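PDB 1LVM: catalytic domain of the nuclear inclusion protein A (nia) from Tobacco etch virus, which is a chymotrypsin-like cysteine protease that cuts peptide chains with marked sequence specificity and is held here with a cleavage product. Local coordinates for residues N60-V65 with V71-N76; I26-N31 with T37-G42. The protein carries 1 engineered substitution. One frame throughout, in Å; residues are numbered along the deposited sequence.

Contact 1 (N60-V65 with V71-N76); sequences NGTLLV and VFKVKN
With CG anti to the backbone N (chi1 -168°), Leu-64 carries its CD1 branch over to the neighbouring strand, where Val-71, its CG1 likewise anti to N (chi1 -173°), comes to meet it: Leu-64 CD1 and Val-71 CG1 lie 3.6 Å apart, the two side chains passing at a slant. The same CD1 reaches the root of Lys-73, 4.0 Å from its CB. Beyond that, the lysine chain runs extended to CE, 3.9 Å from Thr-62 CB, and the bend at its last torsion sets only NZ, 3.9 Å from Thr-62 OG1 without a hydrogen bond.

Strands 62-67 and 70-74 form a beta hairpin at the margin of the N-terminal beta barrel of this chymotrypsin-type protease. Leu-63 and Val-74 are a hydrogen-bonded pair; the amide of Val-74 reaches Leu-63 O at 2.8 Å, with the N-H almost straight at 178°. Val-65 N meets Phe-72 O at 2.7 Å, close to the line of the carbonyl bond. On the buried face Leu-63, Val-65, Phe-72 and Val-74 gather, and Phe-72 sets its ring edge-to-face with Phe-99. Along the outer margin, Phe-72 and Lys-73 pair in parallel fashion with a strand of the bound peptide, a separate chain that thereby extends the sheet.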
ATOM      1  N   ASN A  60       8.881  17.716   4.598  1.00 15.62           N
ATOM      2  CA  ASN A  60       9.297  18.935   5.295  1.00 15.96           C
ATOM      3  C   ASN A  60       8.219  19.327   6.305  1.00 21.46           C
ATOM      4  O   ASN A  60       7.940  20.510   6.506  1.00 19.30           O
ATOM      5  CB  ASN A  60       9.505  20.018   4.203  1.00 17.97           C
ATOM      6  CG  ASN A  60      10.051  21.309   4.757  1.00 27.12           C
ATOM      7  OD1 ASN A  60      10.930  21.262   5.582  1.00 25.42           O
ATOM      8  ND2 ASN A  60       9.487  22.466   4.335  1.00 27.31           N
ATOM      9  N   GLY A  61       7.586  18.329   6.917  1.00 18.17           N
ATOM     10  CA  GLY A  61       6.488  18.631   7.831  1.00 18.06           C
ATOM     11  C   GLY A  61       6.283  17.540   8.820  1.00 20.60           C
ATOM     12  O   GLY A  61       7.267  17.061   9.402  1.00 20.67           O
ATOM     13  N   THR A  62       5.012  17.158   9.011  1.00 16.93           N
ATOM     14  CA  THR A  62       4.641  16.178  10.013  1.00 17.56           C
ATOM     15  C   THR A  62       3.960  14.950   9.411  1.00 14.76           C
ATOM     16  O   THR A  62       3.408  15.009   8.338  1.00 16.22           O
ATOM     17  CB  THR A  62       3.649  16.776  11.052  1.00 18.30           C
ATOM     18  OG1 THR A  62       2.391  17.116  10.402  1.00 16.37           O
ATOM     19  CG2 THR A  62       4.253  18.056  11.677  1.00 20.05           C
ATOM     20  N   LEU A  63       4.020  13.830  10.119  1.00 11.44           N
ATOM     21  CA  LEU A  63       3.308  12.641   9.620  1.00 17.70           C
ATOM     22  C   LEU A  63       2.356  12.142  10.683  1.00 20.24           C
ATOM     23  O   LEU A  63       2.808  11.744  11.780  1.00 16.30           O
ATOM     24  CB  LEU A  63       4.269  11.487   9.269  1.00 14.50           C
ATOM     25  CG  LEU A  63       3.566  10.254   8.664  1.00 15.06           C
ATOM     26  CD1 LEU A  63       2.999  10.636   7.231  1.00 14.30           C
ATOM     27  CD2 LEU A  63       4.543   9.085   8.514  1.00 16.69           C
ATOM     28  N   LEU A  64       1.051  12.154  10.386  1.00 12.71           N
ATOM     29  CA  LEU A  64       0.078  11.631  11.382  1.00 20.84           C
ATOM     30  C   LEU A  64      -0.144  10.174  11.010  1.00 17.39           C
ATOM     31  O   LEU A  64      -0.444   9.871   9.856  1.00 17.04           O
ATOM     32  CB  LEU A  64      -1.233  12.368  11.278  1.00 20.96           C
ATOM     33  CG  LEU A  64      -2.265  12.166  12.397  1.00 27.69           C
ATOM     34  CD1 LEU A  64      -1.683  12.610  13.755  1.00 23.71           C
ATOM     35  CD2 LEU A  64      -3.479  13.015  12.075  1.00 28.85           C
ATOM     36  N   VAL A  65      -0.038   9.273  11.986  1.00 14.31           N
ATOM     37  CA  VAL A  65      -0.202   7.838  11.695  1.00 13.09           C
ATOM     38  C   VAL A  65      -1.312   7.257  12.559  1.00 21.96           C
ATOM     39  O   VAL A  65      -1.177   7.188  13.777  1.00 20.75           O
ATOM     40  CB  VAL A  65       1.036   7.067  12.045  1.00 15.24           C
ATOM     41  CG1 VAL A  65       0.817   5.573  11.728  1.00 18.19           C
ATOM     42  CG2 VAL A  65       2.241   7.606  11.253  1.00 15.85           C
ATOM     43  N   VAL A  71      -3.443   6.970  17.546  1.00 21.02           N
ATOM     44  CA  VAL A  71      -2.938   7.975  16.627  1.00 21.58           C
ATOM     45  C   VAL A  71      -1.597   8.537  17.127  1.00 30.34           C
ATOM     46  O   VAL A  71      -1.497   8.938  18.260  1.00 24.94           O
ATOM     47  CB  VAL A  71      -3.985   9.074  16.477  1.00 25.56           C
ATOM     48  CG1 VAL A  71      -3.561  10.029  15.411  1.00 30.46           C
ATOM     49  CG2 VAL A  71      -5.354   8.463  16.141  1.00 30.62           C
ATOM     50  N   PHE A  72      -0.571   8.547  16.268  1.00 16.07           N
ATOM     51  CA  PHE A  72       0.745   9.013  16.649  1.00 17.33           C
ATOM     52  C   PHE A  72       1.177  10.036  15.651  1.00 29.00           C
ATOM     53  O   PHE A  72       0.832   9.938  14.468  1.00 21.73           O
ATOM     54  CB  PHE A  72       1.724   7.865  16.659  1.00 18.49           C
ATOM     55  CG  PHE A  72       1.294   6.740  17.548  1.00 40.19           C
ATOM     56  CD1 PHE A  72       0.365   5.788  17.098  1.00 30.32           C
ATOM     57  CD2 PHE A  72       1.764   6.654  18.869  1.00 24.47           C
ATOM     58  CE1 PHE A  72      -0.085   4.770  17.947  1.00 22.29           C
ATOM     59  CE2 PHE A  72       1.294   5.609  19.742  1.00 23.76           C
ATOM     60  CZ  PHE A  72       0.383   4.689  19.264  1.00 20.79           C
ATOM     61  N   LYS A  73       1.916  11.015  16.117  1.00 18.94           N
ATOM     62  CA  LYS A  73       2.379  12.050  15.217  1.00 15.02           C
ATOM     63  C   LYS A  73       3.874  12.204  15.234  1.00 18.67           C
ATOM     64  O   LYS A  73       4.498  12.310  16.293  1.00 17.59           O
ATOM     65  CB  LYS A  73       1.749  13.383  15.606  1.00 18.82           C
ATOM     66  CG  LYS A  73       2.023  14.493  14.607  1.00 29.19           C
ATOM     67  CD  LYS A  73       1.386  15.793  15.148  1.00 30.46           C
ATOM     68  CE  LYS A  73       1.185  16.848  14.059  1.00 38.88           C
ATOM     69  NZ  LYS A  73      -0.092  16.644  13.311  1.00 62.83           N
ATOM     70  N   VAL A  74       4.452  12.170  14.044  1.00 15.63           N
ATOM     71  CA  VAL A  74       5.881  12.367  13.863  1.00 16.59           C
ATOM     72  C   VAL A  74       6.046  13.870  13.683  1.00 24.36           C
ATOM     73  O   VAL A  74       5.524  14.445  12.727  1.00 18.39           O
ATOM     74  CB  VAL A  74       6.374  11.667  12.555  1.00 16.12           C
ATOM     75  CG1 VAL A  74       7.876  11.970  12.286  1.00 15.02           C
ATOM     76  CG2 VAL A  74       6.144  10.190  12.660  1.00 17.82           C
ATOM     77  N   LYS A  75       6.837  14.499  14.550  1.00 16.17           N
ATOM     78  CA  LYS A  75       6.967  15.939  14.489  1.00 20.53           C
ATOM     79  C   LYS A  75       7.730  16.494  13.319  1.00 18.18           C
ATOM     80  O   LYS A  75       7.451  17.594  12.841  1.00 17.64           O
ATOM     81  CB  LYS A  75       7.599  16.436  15.805  1.00 26.25           C
ATOM     82  CG  LYS A  75       6.704  16.115  17.022  1.00 50.42           C
ATOM     83  CD  LYS A  75       7.204  16.748  18.324  1.00 58.10           C
ATOM     84  CE  LYS A  75       8.588  16.246  18.737  1.00 93.94           C
ATOM     85  NZ  LYS A  75       9.006  16.757  20.087  1.00 85.97           N
ATOM     86  N   ASN A  76       8.699  15.740  12.877  1.00 19.64           N
ATOM     87  CA  ASN A  76       9.513  16.180  11.755  1.00 15.28           C
ATOM     88  C   ASN A  76       9.787  14.979  10.842  1.00 14.94           C
ATOM     89  O   ASN A  76      10.564  14.090  11.146  1.00 18.08           O
ATOM     90  CB  ASN A  76      10.821  16.792  12.320  1.00 23.01           C
ATOM     91  CG  ASN A  76      11.704  17.359  11.244  1.00 49.49           C
ATOM     92  OD1 ASN A  76      11.540  17.052  10.087  1.00 22.53           O
ATOM     93  ND2 ASN A  76      12.674  18.188  11.633  1.00 22.92           N
TER
HETATM   94  O   HOH W   1      11.451  20.051   8.689  1.00 46.29           O

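Contact 2 (I26-N31 with T37-G42); sequences ICHLTN and TTSLYG
Thr-30 OG1 and Ser-39 OG share a hydrogen bond of 2.7 Å, in which either could be the donor, across a non-hydrogen-bonded pair of the antiparallel hairpin 26-33/36-45, part of the N-terminal barrel of the chymotrypsin fold. Each hydroxyl thus has a partner on the opposite strand just where the backbone amides and carbonyls turn outward. The outward-facing groups of Thr-30 are used too, by backbone bonds to Leu-64 on the adjoining strand.

Three hydrogen-bonded pairs, Cys-27 with Gly-42, Leu-29 with Leu-40 and Asn-31 with Thr-38, each satisfy two N-H groups and two carbonyls across the hairpin. Their geometry is uneven: Leu-29 N meets Leu-40 O at 2.7 Å, nearly in line with C=O (177°), whereas Cys-27 N stands above the carbonyl plane of Gly-42. Leu-29 O, bound by Leu-40 N, also receives the CA-H of Ser-39. At the far end Asn-31 O accepts from Thr-38 N and, at 2.9 Å, from a water. The buried amide of Asn-31 is held from outside the hairpin, its ND2 donating to Leu-55 O and Arg-58 O.

Leu-29 and Leu-40 turn inward on the face they share with Cys-27; Leu-29 packs on Ile-49 and Thr-51, and Leu-40 on Thr-51. On the other face His-28 and Tyr-41 form an oblique aromatic pair, planes at 58°. With CG anti to N (chi1 -167°), the histidine swings across the strand gap, placing its CD2 over one face of the tyrosine ring, toward the rim and 3.3 Å from Tyr-41 CZ.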
ATOM      1  N   ILE A  26      -3.156  -2.241   8.913  1.00 16.40           N
ATOM      2  CA  ILE A  26      -3.231  -1.052   8.051  1.00 12.35           C
ATOM      3  C   ILE A  26      -3.265   0.241   8.856  1.00 16.27           C
ATOM      4  O   ILE A  26      -3.865   0.292   9.938  1.00 14.97           O
ATOM      5  CB  ILE A  26      -4.470  -1.167   7.134  1.00 12.23           C
ATOM      6  CG1 ILE A  26      -4.252  -2.338   6.215  1.00 12.83           C
ATOM      7  CG2 ILE A  26      -4.757   0.219   6.452  1.00 13.98           C
ATOM      8  CD1 ILE A  26      -5.483  -2.624   5.288  1.00 18.96           C
ATOM      9  N   CYS A  27      -2.499   1.243   8.404  1.00 11.11           N
ATOM     10  CA  CYS A  27      -2.481   2.524   9.039  1.00  9.15           C
ATOM     11  C   CYS A  27      -2.880   3.569   8.056  1.00 14.49           C
ATOM     12  O   CYS A  27      -2.630   3.438   6.830  1.00 16.77           O
ATOM     13  CB  CYS A  27      -1.026   2.903   9.463  1.00 17.59           C
ATOM     14  SG  CYS A  27      -0.199   1.749  10.611  1.00 25.64           S
ATOM     15  N   HIS A  28      -3.455   4.633   8.579  1.00 12.40           N
ATOM     16  CA  HIS A  28      -3.802   5.771   7.727  1.00 11.73           C
ATOM     17  C   HIS A  28      -2.714   6.822   7.966  1.00 20.14           C
ATOM     18  O   HIS A  28      -2.437   7.177   9.111  1.00 17.05           O
ATOM     19  CB  HIS A  28      -5.133   6.387   8.059  1.00 14.70           C
ATOM     20  CG  HIS A  28      -5.584   7.334   6.990  1.00 16.94           C
ATOM     21  ND1 HIS A  28      -5.841   8.669   7.226  1.00 28.89           N
ATOM     22  CD2 HIS A  28      -5.790   7.141   5.658  1.00 17.64           C
ATOM     23  CE1 HIS A  28      -6.195   9.255   6.092  1.00 33.99           C
ATOM     24  NE2 HIS A  28      -6.170   8.352   5.125  1.00 24.53           N
ATOM     25  N   LEU A  29      -2.144   7.345   6.871  1.00 12.70           N
ATOM     26  CA  LEU A  29      -1.013   8.276   6.930  1.00 14.27           C
ATOM     27  C   LEU A  29      -1.345   9.633   6.330  1.00 12.04           C
ATOM     28  O   LEU A  29      -1.888   9.702   5.221  1.00 15.74           O
ATOM     29  CB  LEU A  29       0.151   7.660   6.101  1.00 14.58           C
ATOM     30  CG  LEU A  29       0.506   6.179   6.424  1.00 11.70           C
ATOM     31  CD1 LEU A  29       1.648   5.667   5.567  1.00 12.34           C
ATOM     32  CD2 LEU A  29       0.961   6.032   7.862  1.00 12.91           C
ATOM     33  N   THR A  30      -1.015  10.694   7.055  1.00 11.71           N
ATOM     34  CA  THR A  30      -1.200  12.004   6.546  1.00 11.22           C
ATOM     35  C   THR A  30       0.080  12.800   6.612  1.00 16.57           C
ATOM     36  O   THR A  30       0.581  13.073   7.676  1.00 16.17           O
ATOM     37  CB  THR A  30      -2.356  12.742   7.307  1.00 16.50           C
ATOM     38  OG1 THR A  30      -3.571  11.982   7.155  1.00 15.96           O
ATOM     39  CG2 THR A  30      -2.528  14.161   6.765  1.00 18.63           C
ATOM     40  N   ASN A  31       0.619  13.160   5.441  1.00 14.02           N
ATOM     41  CA  ASN A  31       1.874  13.945   5.430  1.00 13.33           C
ATOM     42  C   ASN A  31       1.466  15.397   5.184  1.00 15.86           C
ATOM     43  O   ASN A  31       1.026  15.753   4.099  1.00 15.20           O
ATOM     44  CB  ASN A  31       2.784  13.425   4.297  1.00 11.63           C
ATOM     45  CG  ASN A  31       4.078  14.254   4.116  1.00 16.01           C
ATOM     46  OD1 ASN A  31       4.302  15.224   4.818  1.00 15.29           O
ATOM     47  ND2 ASN A  31       4.956  13.804   3.211  1.00 13.43           N
ATOM     48  N   THR A  37      -1.397  18.688   2.057  1.00 24.21           N
ATOM     49  CA  THR A  37      -1.631  17.550   2.920  1.00 23.76           C
ATOM     50  C   THR A  37      -1.945  16.367   2.030  1.00 28.88           C
ATOM     51  O   THR A  37      -2.812  16.462   1.176  1.00 29.76           O
ATOM     52  CB  THR A  37      -2.743  17.813   3.975  1.00 22.15           C
ATOM     53  OG1 THR A  37      -2.917  16.607   4.730  1.00 27.29           O
ATOM     54  CG2 THR A  37      -4.077  18.216   3.329  1.00 42.90           C
ATOM     55  N   THR A  38      -1.217  15.260   2.208  1.00 17.73           N
ATOM     56  CA  THR A  38      -1.418  14.056   1.401  1.00 20.68           C
ATOM     57  C   THR A  38      -1.774  12.914   2.326  1.00 22.73           C
ATOM     58  O   THR A  38      -1.020  12.637   3.250  1.00 16.27           O
ATOM     59  CB  THR A  38      -0.122  13.696   0.679  1.00 30.22           C
ATOM     60  OG1 THR A  38       0.216  14.760  -0.215  1.00 32.85           O
ATOM     61  CG2 THR A  38      -0.248  12.403  -0.094  1.00 23.39           C
ATOM     62  N   SER A  39      -2.908  12.253   2.086  1.00 16.31           N
ATOM     63  CA  SER A  39      -3.299  11.140   2.941  1.00 11.55           C
ATOM     64  C   SER A  39      -3.463   9.885   2.099  1.00 20.72           C
ATOM     65  O   SER A  39      -3.920   9.930   0.969  1.00 18.73           O
ATOM     66  CB  SER A  39      -4.631  11.432   3.626  1.00 28.46           C
ATOM     67  OG  SER A  39      -4.509  12.419   4.628  1.00 25.98           O
ATOM     68  N   LEU A  40      -3.092   8.755   2.668  1.00 12.41           N
ATOM     69  CA  LEU A  40      -3.209   7.474   2.010  1.00 13.16           C
ATOM     70  C   LEU A  40      -2.869   6.418   3.076  1.00 14.85           C
ATOM     71  O   LEU A  40      -2.669   6.741   4.276  1.00 13.84           O
ATOM     72  CB  LEU A  40      -2.297   7.399   0.720  1.00 11.93           C
ATOM     73  CG  LEU A  40      -0.751   7.184   0.674  1.00 36.04           C
ATOM     74  CD1 LEU A  40      -0.149   8.137  -0.316  1.00 16.13           C
ATOM     75  CD2 LEU A  40      -0.057   7.193   2.005  1.00 16.54           C
ATOM     76  N   TYR A  41      -2.840   5.164   2.666  1.00 13.13           N
ATOM     77  CA  TYR A  41      -2.596   4.110   3.649  1.00 11.63           C
ATOM     78  C   TYR A  41      -1.248   3.409   3.586  1.00 13.55           C
ATOM     79  O   TYR A  41      -0.508   3.530   2.628  1.00 12.64           O
ATOM     80  CB  TYR A  41      -3.684   3.037   3.485  1.00 14.05           C
ATOM     81  CG  TYR A  41      -5.047   3.602   3.793  1.00 20.13           C
ATOM     82  CD1 TYR A  41      -5.784   4.286   2.834  1.00 16.36           C
ATOM     83  CD2 TYR A  41      -5.589   3.443   5.056  1.00 15.42           C
ATOM     84  CE1 TYR A  41      -7.082   4.816   3.142  1.00 16.48           C
ATOM     85  CE2 TYR A  41      -6.842   3.940   5.383  1.00 19.83           C
ATOM     86  CZ  TYR A  41      -7.593   4.613   4.450  1.00 18.83           C
ATOM     87  OH  TYR A  41      -8.885   4.967   4.822  1.00 24.30           O
ATOM     88  N   GLY A  42      -0.924   2.714   4.666  1.00 11.78           N
ATOM     89  CA  GLY A  42       0.309   1.916   4.710  1.00 15.35           C
ATOM     90  C   GLY A  42       0.034   0.606   5.419  1.00 17.72           C
ATOM     91  O   GLY A  42      -1.039   0.441   6.007  1.00 12.60           O
TER
HETATM   92  O   HOH W   2       2.146  16.754   1.664  1.00 32.37           O

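Two hairpins, in series along the chain, belong to one antiparallel sheet: contact 2 holds 26-33 against 36-45, contact 1 holds 62-67 against 70-74, and strands 26-33 and 62-67 are neighbours between them. Their junction includes packing of Leu-63 CD1 on Thr-30 O, 3.5 Å, and of Val-65 CG1 on Leu-29 CD2. Both contacts are partly buried, but contact 2 lies about 10 Å from the chain centre and contact 1 about 19 Å, measured between centres. The inner hairpin has protein strands on both flanks and adds a hydroxyl pair and an aromatic pair; between side chains the outer one has mainly aliphatic contacts beside its backbone bonds, and it offers its outermost strand to the peptide.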